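CBS domain-containing protein (Thermoplasma acidophilum DSM 1728, PDB 1PVM) is of unknown function but joins a pair of CBS domains to a zinc-ribbon-like domain that binds a metal ion. Local coordinates at residues Lys20-Asn25 with Leu43-Asp48; Gly54-Arg59 with Arg78-Lys83; Arg82-Lys87 with Gln149-Lys154; Leu106-Val111 with Ile121-Asp126; Cys155-Leu160 with Cys175-Cys180. All blocks are in the same frame, centred on the assembly; numbering follows the deposited sequence.

Contact 1 of 5, residues Lys20-Asn25 with Leu43-Asp48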
# COMPACT_ATOMS: atom_id res chain seq x y z
N LYS B 20 -11.91 -10.10 -7.33
CA LYS B 20 -13.20 -9.45 -7.12
C LYS B 20 -13.34 -8.22 -8.00
O LYS B 20 -12.35 -7.55 -8.32
CB LYS B 20 -13.37 -9.06 -5.64
CG LYS B 20 -13.54 -10.28 -4.74
CD LYS B 20 -13.85 -9.87 -3.31
CE LYS B 20 -14.23 -11.09 -2.48
NZ LYS B 20 -13.17 -12.14 -2.52
N THR B 21 -14.57 -7.95 -8.42
CA THR B 21 -14.86 -6.82 -9.29
C THR B 21 -15.86 -5.90 -8.60
O THR B 21 -16.77 -6.37 -7.91
CB THR B 21 -15.48 -7.29 -10.63
OG1 THR B 21 -14.61 -8.25 -11.25
CG2 THR B 21 -15.65 -6.11 -11.57
N VAL B 22 -15.67 -4.60 -8.78
CA VAL B 22 -16.55 -3.60 -8.19
C VAL B 22 -16.95 -2.58 -9.25
O VAL B 22 -16.21 -2.34 -10.21
CB VAL B 22 -15.87 -2.86 -7.02
CG1 VAL B 22 -15.73 -3.78 -5.82
CG2 VAL B 22 -14.50 -2.36 -7.46
N ASN B 23 -18.12 -1.98 -9.07
CA ASN B 23 -18.62 -0.98 -10.00
C ASN B 23 -17.83 0.32 -9.88
O ASN B 23 -17.39 0.69 -8.79
CB ASN B 23 -20.11 -0.75 -9.74
CG ASN B 23 -20.70 0.29 -10.66
OD1 ASN B 23 -20.76 1.46 -10.33
ND2 ASN B 23 -21.13 -0.15 -11.84
N TRP B 24 -17.65 1.02 -11.00
CA TRP B 24 -16.86 2.25 -11.01
C TRP B 24 -17.40 3.44 -10.21
O TRP B 24 -16.69 4.43 -10.02
CB TRP B 24 -16.55 2.66 -12.46
CG TRP B 24 -17.72 3.13 -13.29
CD1 TRP B 24 -19.06 2.99 -13.02
CD2 TRP B 24 -17.64 3.78 -14.57
NE1 TRP B 24 -19.81 3.52 -14.04
CE2 TRP B 24 -18.97 4.01 -15.00
CE3 TRP B 24 -16.57 4.20 -15.38
CZ2 TRP B 24 -19.26 4.65 -16.22
CZ3 TRP B 24 -16.86 4.83 -16.59
CH2 TRP B 24 -18.19 5.05 -17.00
N ASN B 25 -18.64 3.35 -9.75
CA ASN B 25 -19.21 4.44 -8.96
C ASN B 25 -19.19 4.09 -7.47
O ASN B 25 -19.68 4.85 -6.63
CB ASN B 25 -20.64 4.74 -9.43
CG ASN B 25 -20.66 5.54 -10.72
OD1 ASN B 25 -21.52 5.33 -11.57
ND2 ASN B 25 -19.70 6.45 -10.86
N LEU B 43 -8.57 -4.57 -6.82
CA LEU B 43 -9.91 -4.91 -7.30
C LEU B 43 -10.07 -4.49 -8.75
O LEU B 43 -9.56 -3.45 -9.17
CB LEU B 43 -10.99 -4.18 -6.48
CG LEU B 43 -10.98 -4.29 -4.94
CD1 LEU B 43 -12.06 -3.39 -4.36
CD2 LEU B 43 -11.21 -5.73 -4.52
N VAL B 44 -10.76 -5.32 -9.53
CA VAL B 44 -11.01 -4.99 -10.92
C VAL B 44 -12.25 -4.10 -10.90
O VAL B 44 -13.19 -4.35 -10.14
CB VAL B 44 -11.29 -6.26 -11.77
CG1 VAL B 44 -11.73 -5.88 -13.18
CG2 VAL B 44 -10.04 -7.12 -11.82
N VAL B 45 -12.24 -3.05 -11.71
CA VAL B 45 -13.37 -2.13 -11.76
C VAL B 45 -14.09 -2.20 -13.11
O VAL B 45 -13.45 -2.16 -14.16
CB VAL B 45 -12.92 -0.68 -11.52
CG1 VAL B 45 -14.15 0.21 -11.36
CG2 VAL B 45 -12.03 -0.59 -10.30
N LYS B 46 -15.41 -2.30 -13.06
CA LYS B 46 -16.23 -2.35 -14.27
C LYS B 46 -17.18 -1.17 -14.33
O LYS B 46 -17.58 -0.64 -13.28
CB LYS B 46 -17.08 -3.63 -14.28
CG LYS B 46 -16.34 -4.90 -14.62
CD LYS B 46 -17.32 -6.07 -14.69
CE LYS B 46 -16.64 -7.36 -15.13
NZ LYS B 46 -16.13 -7.26 -16.52
N ASP B 47 -17.53 -0.73 -15.54
CA ASP B 47 -18.48 0.37 -15.67
C ASP B 47 -19.88 -0.24 -15.57
O ASP B 47 -20.03 -1.39 -15.15
CB ASP B 47 -18.30 1.15 -16.98
CG ASP B 47 -18.45 0.28 -18.23
OD1 ASP B 47 -19.05 -0.81 -18.15
OD2 ASP B 47 -17.99 0.73 -19.31
N ASP B 48 -20.90 0.51 -15.97
CA ASP B 48 -22.27 0.03 -15.88
C ASP B 48 -22.71 -0.93 -16.98
O ASP B 48 -23.83 -1.45 -16.95
CB ASP B 48 -23.22 1.22 -15.79
CG ASP B 48 -22.91 2.10 -14.60
OD1 ASP B 48 -22.78 1.54 -13.49
OD2 ASP B 48 -22.81 3.34 -14.76
O HOH W 1 -20.56 -2.83 -12.58
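Leu43 meets Val22 where parallel strands 21-23 and 42-46, joined through helix 28-38, pair as a beta-alpha-beta unit of a CBS domain. Its CD1 lies 4.0 Å from Val22 CG1. Val44 then donates to Lys20 O and accepts from Val22 N, as parallel pairing requires. Val45 shares a face with Val22 and brings CG1 to 3.4 Å from Trp24 CA. Lys46 continues the pairing through Val22 O and Trp24 N; its CG presses tightly on Thr21 CG2 (3.4 Å), and NZ goes on to Asp52. Asp47 sets CB 3.5 Å from the centroid of the six-membered ring of Trp24, a CH-pi contact over the face; Trp24 CG, between its backbone N and carbonyl carbon (chi1 68°), turns the ring that way. Asp48 closes the end, OD2 taking Trp24 NE1 at 3.1 Å from above the carboxylate plane. A leucine in place of Trp24 would probably leave this oxygen without its donor and Asp47 CB without its aromatic cover. Asp48 OD1 accepts from Asn23 ND2 at 2.9 Å (162°).

Contact 2 of 5, residues Gly54-Arg59 with Arg78-Lys83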
# COMPACT_ATOMS: atom_id res chain seq x y z
N GLY B 54 -10.71 -0.38 -15.09
CA GLY B 54 -9.57 -0.03 -14.26
C GLY B 54 -9.25 -1.02 -13.17
O GLY B 54 -9.88 -2.06 -13.03
N LEU B 55 -8.23 -0.68 -12.38
CA LEU B 55 -7.82 -1.52 -11.28
C LEU B 55 -7.55 -0.60 -10.09
O LEU B 55 -6.80 0.37 -10.20
CB LEU B 55 -6.55 -2.30 -11.66
CG LEU B 55 -6.23 -3.58 -10.87
CD1 LEU B 55 -5.17 -4.38 -11.61
CD2 LEU B 55 -5.75 -3.24 -9.47
N LEU B 56 -8.21 -0.88 -8.97
CA LEU B 56 -8.04 -0.07 -7.76
C LEU B 56 -7.03 -0.76 -6.85
O LEU B 56 -7.21 -1.91 -6.49
CB LEU B 56 -9.38 0.07 -7.02
CG LEU B 56 -9.38 0.99 -5.80
CD1 LEU B 56 -9.27 2.45 -6.25
CD2 LEU B 56 -10.66 0.78 -4.99
N SER B 57 -5.97 -0.03 -6.48
CA SER B 57 -4.91 -0.57 -5.62
C SER B 57 -4.65 0.36 -4.43
O SER B 57 -5.17 1.47 -4.38
CB SER B 57 -3.62 -0.70 -6.42
OG SER B 57 -3.13 0.57 -6.81
N GLU B 58 -3.84 -0.10 -3.48
CA GLU B 58 -3.53 0.72 -2.32
C GLU B 58 -2.84 2.01 -2.76
O GLU B 58 -3.21 3.10 -2.31
CB GLU B 58 -2.58 0.00 -1.37
CG GLU B 58 -3.21 -0.98 -0.43
CD GLU B 58 -2.26 -1.36 0.70
OE1 GLU B 58 -1.19 -1.94 0.42
OE2 GLU B 58 -2.59 -1.07 1.87
N ARG B 59 -1.84 1.88 -3.61
CA ARG B 59 -1.10 3.04 -4.09
C ARG B 59 -2.00 4.02 -4.83
O ARG B 59 -1.84 5.23 -4.70
CB ARG B 59 0.08 2.59 -4.97
CG ARG B 59 1.02 3.72 -5.39
CD ARG B 59 1.54 4.51 -4.20
NE ARG B 59 2.30 3.68 -3.27
CZ ARG B 59 3.54 3.23 -3.49
NH1 ARG B 59 4.16 3.54 -4.62
NH2 ARG B 59 4.14 2.48 -2.58
N ARG B 78 -13.81 5.51 -9.78
CA ARG B 78 -13.44 5.78 -11.18
C ARG B 78 -12.42 6.93 -11.22
O ARG B 78 -11.60 7.00 -12.14
CB ARG B 78 -14.68 6.16 -11.99
CG ARG B 78 -15.45 7.34 -11.43
CD ARG B 78 -16.88 7.39 -11.96
NE ARG B 78 -16.93 7.67 -13.39
CZ ARG B 78 -18.04 7.62 -14.12
NH1 ARG B 78 -19.20 7.28 -13.55
NH2 ARG B 78 -18.00 7.90 -15.42
N LEU B 79 -12.47 7.81 -10.23
CA LEU B 79 -11.55 8.94 -10.16
C LEU B 79 -10.21 8.56 -9.53
O LEU B 79 -9.27 9.35 -9.54
CB LEU B 79 -12.16 10.07 -9.33
CG LEU B 79 -13.46 10.69 -9.83
CD1 LEU B 79 -13.91 11.78 -8.87
CD2 LEU B 79 -13.25 11.27 -11.22
N VAL B 80 -10.13 7.35 -9.00
CA VAL B 80 -8.93 6.89 -8.30
C VAL B 80 -8.18 5.73 -8.96
O VAL B 80 -6.95 5.72 -8.98
CB VAL B 80 -9.31 6.48 -6.86
CG1 VAL B 80 -8.07 6.07 -6.08
CG2 VAL B 80 -10.02 7.63 -6.17
N MET B 81 -8.93 4.77 -9.48
CA MET B 81 -8.37 3.58 -10.11
C MET B 81 -7.34 3.82 -11.20
O MET B 81 -7.31 4.88 -11.82
CB MET B 81 -9.50 2.76 -10.72
CG MET B 81 -10.11 3.45 -11.93
SD MET B 81 -11.62 2.66 -12.48
CE MET B 81 -12.56 2.76 -10.98
N ARG B 82 -6.49 2.82 -11.42
CA ARG B 82 -5.52 2.90 -12.50
C ARG B 82 -6.38 2.66 -13.74
O ARG B 82 -7.13 1.68 -13.78
CB ARG B 82 -4.47 1.78 -12.41
CG ARG B 82 -3.70 1.71 -11.10
CD ARG B 82 -3.09 3.04 -10.76
NE ARG B 82 -2.06 2.94 -9.74
CZ ARG B 82 -1.41 3.99 -9.24
NH1 ARG B 82 -1.71 5.21 -9.68
NH2 ARG B 82 -0.46 3.82 -8.34
N LYS B 83 -6.29 3.53 -14.73
CA LYS B 83 -7.08 3.35 -15.94
C LYS B 83 -6.32 3.90 -17.14
O LYS B 83 -5.63 4.91 -17.04
CB LYS B 83 -8.43 4.06 -15.80
CG LYS B 83 -8.37 5.57 -15.58
CD LYS B 83 -9.79 6.12 -15.34
CE LYS B 83 -9.80 7.63 -15.13
NZ LYS B 83 -11.16 8.11 -14.74
O HOH W 2 -0.36 0.98 -8.31
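Leu55 and Arg82 exchange two backbone hydrogen bonds, Arg82 N to Leu55 O at 2.8 Å and Leu55 N to Arg82 O at 3.0 Å, making a single antiparallel bridge of the hydrogen-bonded kind. It fastens the segment between helix 58-65 and strand 87-89 to strand 52-57 of the first CBS motif. Next comes a water, which accepts from Arg82 NH2 at 2.8 Å and is hydrogen-bonded to Ser57 OG at 3.2 Å; Ser57 also serves as N-cap of helix 58-65. With CG anti to the carbonyl carbon (chi1 -57°), Arg82 keeps CG against Leu55 O, and the bend at chi2 (-52°) then carries the guanidinium to the start of that helix. There NH2 lies 3.3 Å from Arg59 CG, with the two guanidinium planes nearly perpendicular, 83° apart. Arg59 carries its own charge away, to Glu58 of the second subunit. Further out the packing is close: a side chain on Gly54 would run into Met81 SD and Arg82 O. Leu56 CD1 also rests 3.8 Å from Val80 CG1.

Contact 3 of 5, residues Arg82-Lys87 with Gln149-Lys154. With HG (mercury (II) ion), chain D.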
# COMPACT_ATOMS: atom_id res chain seq x y z
N ARG B 82 -6.49 2.82 -11.42
CA ARG B 82 -5.52 2.90 -12.50
C ARG B 82 -6.38 2.66 -13.74
O ARG B 82 -7.13 1.68 -13.78
CB ARG B 82 -4.47 1.78 -12.41
CG ARG B 82 -3.70 1.71 -11.10
CD ARG B 82 -3.09 3.04 -10.76
NE ARG B 82 -2.06 2.94 -9.74
CZ ARG B 82 -1.41 3.99 -9.24
NH1 ARG B 82 -1.71 5.21 -9.68
NH2 ARG B 82 -0.46 3.82 -8.34
N LYS B 83 -6.29 3.53 -14.73
CA LYS B 83 -7.08 3.35 -15.94
C LYS B 83 -6.32 3.90 -17.14
O LYS B 83 -5.63 4.91 -17.04
CB LYS B 83 -8.43 4.06 -15.80
CG LYS B 83 -8.37 5.57 -15.58
CD LYS B 83 -9.79 6.12 -15.34
CE LYS B 83 -9.80 7.63 -15.13
NZ LYS B 83 -11.16 8.11 -14.74
N PRO B 84 -6.39 3.20 -18.30
CA PRO B 84 -7.13 1.96 -18.55
C PRO B 84 -6.57 0.85 -17.67
O PRO B 84 -5.46 0.96 -17.16
CB PRO B 84 -6.88 1.69 -20.03
CG PRO B 84 -6.53 3.03 -20.59
CD PRO B 84 -5.69 3.65 -19.51
N ILE B 85 -7.33 -0.23 -17.51
CA ILE B 85 -6.87 -1.32 -16.66
C ILE B 85 -5.49 -1.86 -17.07
O ILE B 85 -5.26 -2.18 -18.23
CB ILE B 85 -7.90 -2.49 -16.63
CG1 ILE B 85 -7.49 -3.51 -15.56
CG2 ILE B 85 -8.03 -3.15 -18.00
CD1 ILE B 85 -8.57 -4.53 -15.22
N PRO B 86 -4.55 -1.91 -16.11
CA PRO B 86 -3.20 -2.42 -16.41
C PRO B 86 -3.37 -3.91 -16.67
O PRO B 86 -4.07 -4.59 -15.92
CB PRO B 86 -2.43 -2.15 -15.12
CG PRO B 86 -3.13 -0.96 -14.54
CD PRO B 86 -4.59 -1.27 -14.79
N LYS B 87 -2.73 -4.44 -17.70
CA LYS B 87 -2.91 -5.86 -17.98
C LYS B 87 -1.83 -6.50 -18.84
O LYS B 87 -1.10 -5.82 -19.57
CB LYS B 87 -4.27 -6.06 -18.65
CG LYS B 87 -4.37 -5.44 -20.04
CD LYS B 87 -5.81 -5.46 -20.55
CE LYS B 87 -5.87 -5.18 -22.05
NZ LYS B 87 -5.19 -3.92 -22.40
N GLN B 149 0.75 5.88 -15.93
CA GLN B 149 0.17 6.97 -16.72
C GLN B 149 -1.31 6.66 -16.94
O GLN B 149 -1.65 5.73 -17.67
CB GLN B 149 0.83 7.09 -18.09
CG GLN B 149 2.09 7.93 -18.14
CD GLN B 149 2.33 8.52 -19.52
OE1 GLN B 149 2.17 7.84 -20.54
NE2 GLN B 149 2.71 9.80 -19.57
N HIS B 150 -2.18 7.44 -16.31
CA HIS B 150 -3.62 7.25 -16.46
C HIS B 150 -4.09 7.97 -17.71
O HIS B 150 -3.78 9.15 -17.91
CB HIS B 150 -4.35 7.80 -15.24
CG HIS B 150 -3.98 7.11 -13.96
ND1 HIS B 150 -2.68 6.96 -13.54
CD2 HIS B 150 -4.75 6.54 -13.00
CE1 HIS B 150 -2.66 6.32 -12.39
NE2 HIS B 150 -3.90 6.05 -12.04
N LEU B 151 -4.84 7.27 -18.56
CA LEU B 151 -5.31 7.87 -19.80
C LEU B 151 -6.75 8.35 -19.70
O LEU B 151 -7.57 7.78 -18.98
CB LEU B 151 -5.16 6.87 -20.95
CG LEU B 151 -3.73 6.35 -21.13
CD1 LEU B 151 -3.67 5.45 -22.35
CD2 LEU B 151 -2.75 7.50 -21.28
N CYS B 152 -7.04 9.42 -20.44
CA CYS B 152 -8.36 10.04 -20.46
C CYS B 152 -9.46 9.13 -20.99
O CYS B 152 -9.33 8.55 -22.06
CB CYS B 152 -8.30 11.30 -21.32
SG CYS B 152 -9.87 12.15 -21.40
N PRO B 153 -10.56 8.99 -20.24
CA PRO B 153 -11.67 8.13 -20.67
C PRO B 153 -12.50 8.75 -21.80
O PRO B 153 -13.28 8.06 -22.45
CB PRO B 153 -12.49 7.96 -19.39
CG PRO B 153 -12.32 9.28 -18.73
CD PRO B 153 -10.84 9.58 -18.91
N LYS B 154 -12.32 10.05 -22.03
CA LYS B 154 -13.06 10.74 -23.08
C LYS B 154 -12.45 10.55 -24.47
O LYS B 154 -13.16 10.19 -25.41
CB LYS B 154 -13.15 12.24 -22.77
CG LYS B 154 -14.00 13.03 -23.76
CD LYS B 154 -14.05 14.50 -23.40
CE LYS B 154 -14.91 15.29 -24.36
NZ LYS B 154 -14.98 16.73 -23.98
HG HG D . -9.12 13.62 -23.30
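Lys83 O gathers the polar contacts of the backbone: Leu151 N donates to it at 2.9 Å with an angle of 151°, and His150 CA approaches the same oxygen at 3.1 Å in a CA-H...O contact. This is an isolated link between two irregular segments, one between helix 58-65 and strand 87-89 and the other carrying the metal ligand Cys152. Among the flat groups, the guanidinium of Arg82 and the imidazole of His150 meet edge to edge, their planes 62° apart; Arg82 NH1 is 3.1 Å from His150 CE1, and Arg82 CD lies 3.4 Å from His150 NE2. The backbone O of Tyr148 bonds ND1 and thereby helps fix the rotation of the imidazole. Apolar packing comes from Pro84, which follows a cis peptide bond and lays CD 3.6 Å from Leu151 CB. Lys83 reaches past in an extended chain to Arg78 O and Glu184, passing the ring of Pro153. The metal contact completes the account: Cys152 SG binds the mercury ion at 2.5 Å and takes a weak bond from Lys154 N. The Cys-Pro-Lys-Cys sequence beginning here is the first knuckle of a zinc-ribbon-like Cys4 site.

Contact 4 of 5, residues Leu106-Val111 with Ile121-Asp126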
# COMPACT_ATOMS: atom_id res chain seq x y z
N LEU B 106 4.09 -0.54 -11.29
CA LEU B 106 3.02 -1.32 -10.66
C LEU B 106 3.53 -2.51 -9.85
O LEU B 106 4.64 -3.00 -10.08
CB LEU B 106 2.06 -1.85 -11.73
CG LEU B 106 1.37 -0.85 -12.66
CD1 LEU B 106 0.70 -1.60 -13.81
CD2 LEU B 106 0.35 -0.04 -11.87
N GLU B 107 2.72 -2.98 -8.90
CA GLU B 107 3.07 -4.16 -8.14
C GLU B 107 2.03 -5.26 -8.40
O GLU B 107 2.10 -6.35 -7.84
CB GLU B 107 3.22 -3.85 -6.64
CG GLU B 107 2.14 -2.98 -6.03
CD GLU B 107 0.87 -3.74 -5.72
OE1 GLU B 107 0.96 -4.82 -5.09
OE2 GLU B 107 -0.22 -3.25 -6.08
N ARG B 108 1.07 -4.94 -9.27
CA ARG B 108 0.03 -5.89 -9.67
C ARG B 108 -0.68 -5.40 -10.92
O ARG B 108 -0.65 -4.21 -11.24
CB ARG B 108 -0.99 -6.10 -8.55
CG ARG B 108 -1.98 -4.96 -8.32
CD ARG B 108 -2.82 -5.28 -7.09
NE ARG B 108 -1.97 -5.37 -5.90
CZ ARG B 108 -2.22 -6.13 -4.84
NH1 ARG B 108 -3.30 -6.89 -4.78
NH2 ARG B 108 -1.37 -6.12 -3.82
N CYS B 109 -1.32 -6.32 -11.65
CA CYS B 109 -2.06 -5.96 -12.85
C CYS B 109 -3.02 -7.09 -13.17
O CYS B 109 -2.93 -8.18 -12.60
CB CYS B 109 -1.11 -5.73 -14.03
SG CYS B 109 -0.25 -7.20 -14.64
N ALA B 110 -3.94 -6.83 -14.09
CA ALA B 110 -4.91 -7.84 -14.49
C ALA B 110 -4.28 -8.74 -15.54
O ALA B 110 -3.27 -8.38 -16.15
CB ALA B 110 -6.16 -7.18 -15.05
N VAL B 111 -4.87 -9.91 -15.72
CA VAL B 111 -4.41 -10.85 -16.73
C VAL B 111 -5.61 -11.07 -17.64
O VAL B 111 -6.72 -11.32 -17.15
CB VAL B 111 -4.01 -12.20 -16.10
CG1 VAL B 111 -3.57 -13.18 -17.19
CG2 VAL B 111 -2.89 -11.99 -15.08
N ILE B 121 -5.83 -11.67 -11.58
CA ILE B 121 -4.95 -10.58 -11.20
C ILE B 121 -3.66 -11.24 -10.73
O ILE B 121 -3.71 -12.27 -10.05
CB ILE B 121 -5.53 -9.71 -10.06
CG1 ILE B 121 -6.71 -8.88 -10.59
CG2 ILE B 121 -4.45 -8.80 -9.48
CD1 ILE B 121 -7.33 -7.96 -9.57
N VAL B 122 -2.53 -10.67 -11.12
CA VAL B 122 -1.23 -11.20 -10.71
C VAL B 122 -0.51 -10.10 -9.91
O VAL B 122 -0.53 -8.93 -10.30
CB VAL B 122 -0.38 -11.64 -11.93
CG1 VAL B 122 -0.15 -10.47 -12.88
CG2 VAL B 122 0.95 -12.23 -11.45
N THR B 123 0.09 -10.49 -8.80
CA THR B 123 0.79 -9.55 -7.93
C THR B 123 2.26 -9.90 -7.78
O THR B 123 2.70 -10.98 -8.18
CB THR B 123 0.21 -9.57 -6.51
OG1 THR B 123 0.48 -10.86 -5.92
CG2 THR B 123 -1.29 -9.32 -6.52
N LEU B 124 3.03 -8.99 -7.19
CA LEU B 124 4.44 -9.24 -6.96
C LEU B 124 4.60 -10.47 -6.07
O LEU B 124 5.54 -11.24 -6.23
CB LEU B 124 5.10 -8.04 -6.27
CG LEU B 124 6.54 -8.26 -5.81
CD1 LEU B 124 7.44 -8.57 -7.00
CD2 LEU B 124 7.03 -7.03 -5.08
N THR B 125 3.68 -10.66 -5.12
CA THR B 125 3.76 -11.82 -4.24
C THR B 125 3.68 -13.11 -5.06
O THR B 125 4.45 -14.04 -4.84
CB THR B 125 2.63 -11.82 -3.19
OG1 THR B 125 2.69 -10.62 -2.41
CG2 THR B 125 2.79 -13.02 -2.25
N ASP B 126 2.74 -13.16 -6.00
CA ASP B 126 2.58 -14.33 -6.86
C ASP B 126 3.89 -14.58 -7.62
O ASP B 126 4.39 -15.69 -7.66
CB ASP B 126 1.47 -14.10 -7.89
CG ASP B 126 0.11 -13.90 -7.25
OD1 ASP B 126 -0.75 -13.26 -7.88
OD2 ASP B 126 -0.09 -14.41 -6.13
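Cys109 and Val122 form a hydrogen-bonded pair of the antiparallel hairpin 108-112/118-123, Val122 N giving to Cys109 O at 2.9 Å and Cys109 N to Val122 O at 3.0 Å. Their side chains share one face, SG lying 3.7 Å from Val122 CG1; Val111 CG2 comes to 3.8 Å from that same methyl. Beyond the strands, Leu124 N extends the pairing to Glu107 O. On the other face Arg108, with CG between backbone N and carbonyl carbon (chi1 75°) and a bend at chi3 (62°), lies beside Thr123, pointing the same way, with Thr123 CG2 over the guanidinium, off-centre toward its rim and 3.6 Å from NH1. What holds that plane is Glu107: its carboxylate meets Arg108 side-on, OE2 taking NE at 2.8 Å and OE1 taking NH2 at 3.0 Å, both close to the guanidinium plane. A methionine in place of Arg108 would probably leave the Glu107 carboxylate without its countercharge and free to turn. Thr123 is fixed by a capping box, its OG1 accepting from Asp126 N while Asp126 OD1 accepts from Thr123 N. Around the hairpin, strand 87-89 pairs alongside 108-112, helix 94-104 covers Cys109 and Val122, and helix 133-145 packs on Leu124.

Contact 5 of 5, residues Cys155-Leu160 with Cys175-Cys180. With HG (mercury (II) ion), chain D.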
# COMPACT_ATOMS: atom_id res chain seq x y z
N CYS B 155 -11.15 10.77 -24.61
CA CYS B 155 -10.49 10.62 -25.90
C CYS B 155 -9.63 9.36 -25.94
O CYS B 155 -9.22 8.91 -27.01
CB CYS B 155 -9.63 11.85 -26.22
SG CYS B 155 -8.17 12.07 -25.17
N GLY B 156 -9.35 8.80 -24.76
CA GLY B 156 -8.56 7.58 -24.67
C GLY B 156 -7.07 7.70 -24.93
O GLY B 156 -6.32 6.76 -24.67
N VAL B 157 -6.62 8.85 -25.43
CA VAL B 157 -5.20 9.03 -25.72
C VAL B 157 -4.48 10.03 -24.82
O VAL B 157 -3.26 9.94 -24.63
CB VAL B 157 -4.99 9.46 -27.18
CG1 VAL B 157 -5.37 8.34 -28.11
CG2 VAL B 157 -5.82 10.69 -27.48
N GLY B 158 -5.23 10.98 -24.28
CA GLY B 158 -4.63 11.98 -23.43
C GLY B 158 -4.21 11.45 -22.07
O GLY B 158 -4.76 10.46 -21.59
N VAL B 159 -3.22 12.10 -21.47
CA VAL B 159 -2.73 11.70 -20.16
C VAL B 159 -3.37 12.60 -19.11
O VAL B 159 -3.34 13.82 -19.23
CB VAL B 159 -1.19 11.85 -20.06
CG1 VAL B 159 -0.73 11.58 -18.63
CG2 VAL B 159 -0.52 10.87 -21.02
N LEU B 160 -3.97 11.98 -18.09
CA LEU B 160 -4.61 12.74 -17.02
C LEU B 160 -3.53 13.24 -16.06
O LEU B 160 -2.84 12.45 -15.42
CB LEU B 160 -5.61 11.86 -16.27
CG LEU B 160 -6.83 11.40 -17.08
CD1 LEU B 160 -7.68 10.47 -16.25
CD2 LEU B 160 -7.63 12.62 -17.52
N CYS B 175 -7.02 16.24 -18.75
CA CYS B 175 -6.44 15.59 -19.91
C CYS B 175 -5.40 16.49 -20.58
O CYS B 175 -5.63 17.69 -20.75
CB CYS B 175 -7.54 15.24 -20.91
SG CYS B 175 -6.88 14.51 -22.42
N SER B 176 -4.27 15.90 -20.96
CA SER B 176 -3.20 16.65 -21.60
C SER B 176 -3.39 16.76 -23.12
O SER B 176 -2.59 17.41 -23.79
CB SER B 176 -1.86 15.99 -21.31
OG SER B 176 -1.79 14.72 -21.93
N ASN B 177 -4.42 16.12 -23.65
CA ASN B 177 -4.69 16.18 -25.09
C ASN B 177 -5.19 17.58 -25.44
O ASN B 177 -6.25 18.01 -24.97
CB ASN B 177 -5.74 15.13 -25.47
CG ASN B 177 -6.02 15.07 -26.97
OD1 ASN B 177 -5.61 15.96 -27.72
ND2 ASN B 177 -6.72 14.04 -27.40
N PRO B 178 -4.44 18.31 -26.28
CA PRO B 178 -4.82 19.67 -26.69
C PRO B 178 -6.21 19.73 -27.33
O PRO B 178 -7.00 20.63 -27.04
CB PRO B 178 -3.73 20.05 -27.69
CG PRO B 178 -2.54 19.30 -27.18
CD PRO B 178 -3.13 17.95 -26.86
N ALA B 179 -6.51 18.75 -28.18
CA ALA B 179 -7.79 18.69 -28.87
C ALA B 179 -8.92 18.24 -27.97
O ALA B 179 -10.08 18.20 -28.39
CB ALA B 179 -7.68 17.76 -30.07
N CYS B 180 -8.60 17.90 -26.72
CA CYS B 180 -9.64 17.45 -25.79
C CYS B 180 -9.82 18.34 -24.59
O CYS B 180 -8.86 18.89 -24.04
CB CYS B 180 -9.36 16.03 -25.30
SG CYS B 180 -10.69 15.40 -24.23
HG HG D . -9.12 13.62 -23.30
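Asn177 lies across Cys155, its ND2 pointing an N-H at SG over 3.3 Å in an almost straight bond (167°) close to the amide plane. With CG anti to the backbone N (chi1 -177°), the amide reaches back over the metal-binding loop, and ND2 also touches Val157 CG2. Cys155 SG is gripped from its own segment too, by Gly158 N at 3.3 Å and by Val157 N. The arrangement recurs on the other knuckle, where Asn177 N donates to Cys175 SG at 3.2 Å. Asn177 further shapes its turn: OD1 accepts from Ala179 N in an Asx turn, and a type I turn brings Cys180 round to the ion. Beside the site, Ser176 clasps Val159, OG taking Val159 N at 3.0 Å and Ser176 N giving to Val159 O at 2.9 Å. Gly158 CA passes 3.5 Å from Cys175 SG, where a beta carbon would clash. Cys155 SG and Cys175 SG bind the mercury ion at 2.6 Å and Cys180 SG at 2.5 Å, and Cys152 supplies the fourth ligand. Four thiolates suit the soft mercury ion and also hold borderline metals: iron(II) has been seen here and zinc is predicted, and the N-H donors probably disperse the negative charge of the thiolates.

Overall arrangement
Contacts 1 and 2 share one sheet, strand 42-46 pairing with both 21-23 and 52-57, and their centres are about 10 Å apart. Contact 4 is the hairpin of the second CBS motif; its centre is about 17 Å from that of contact 1, yet Val44 CG2 touches Ile121 CD1 at 3.6 Å, packing the two motifs together. Contact 3 shares Arg82 and Lys83 with contact 2 and joins this segment to the metal domain, while Pro86 O meets Ala110 N of contact 4 at 2.9 Å. Contacts 3 and 5, centres about 11 Å apart, together supply the four cysteines round the mercury ion. Contact 4, about 27 Å from contact 5 between centres, lies on the opposite side of the chain's centre.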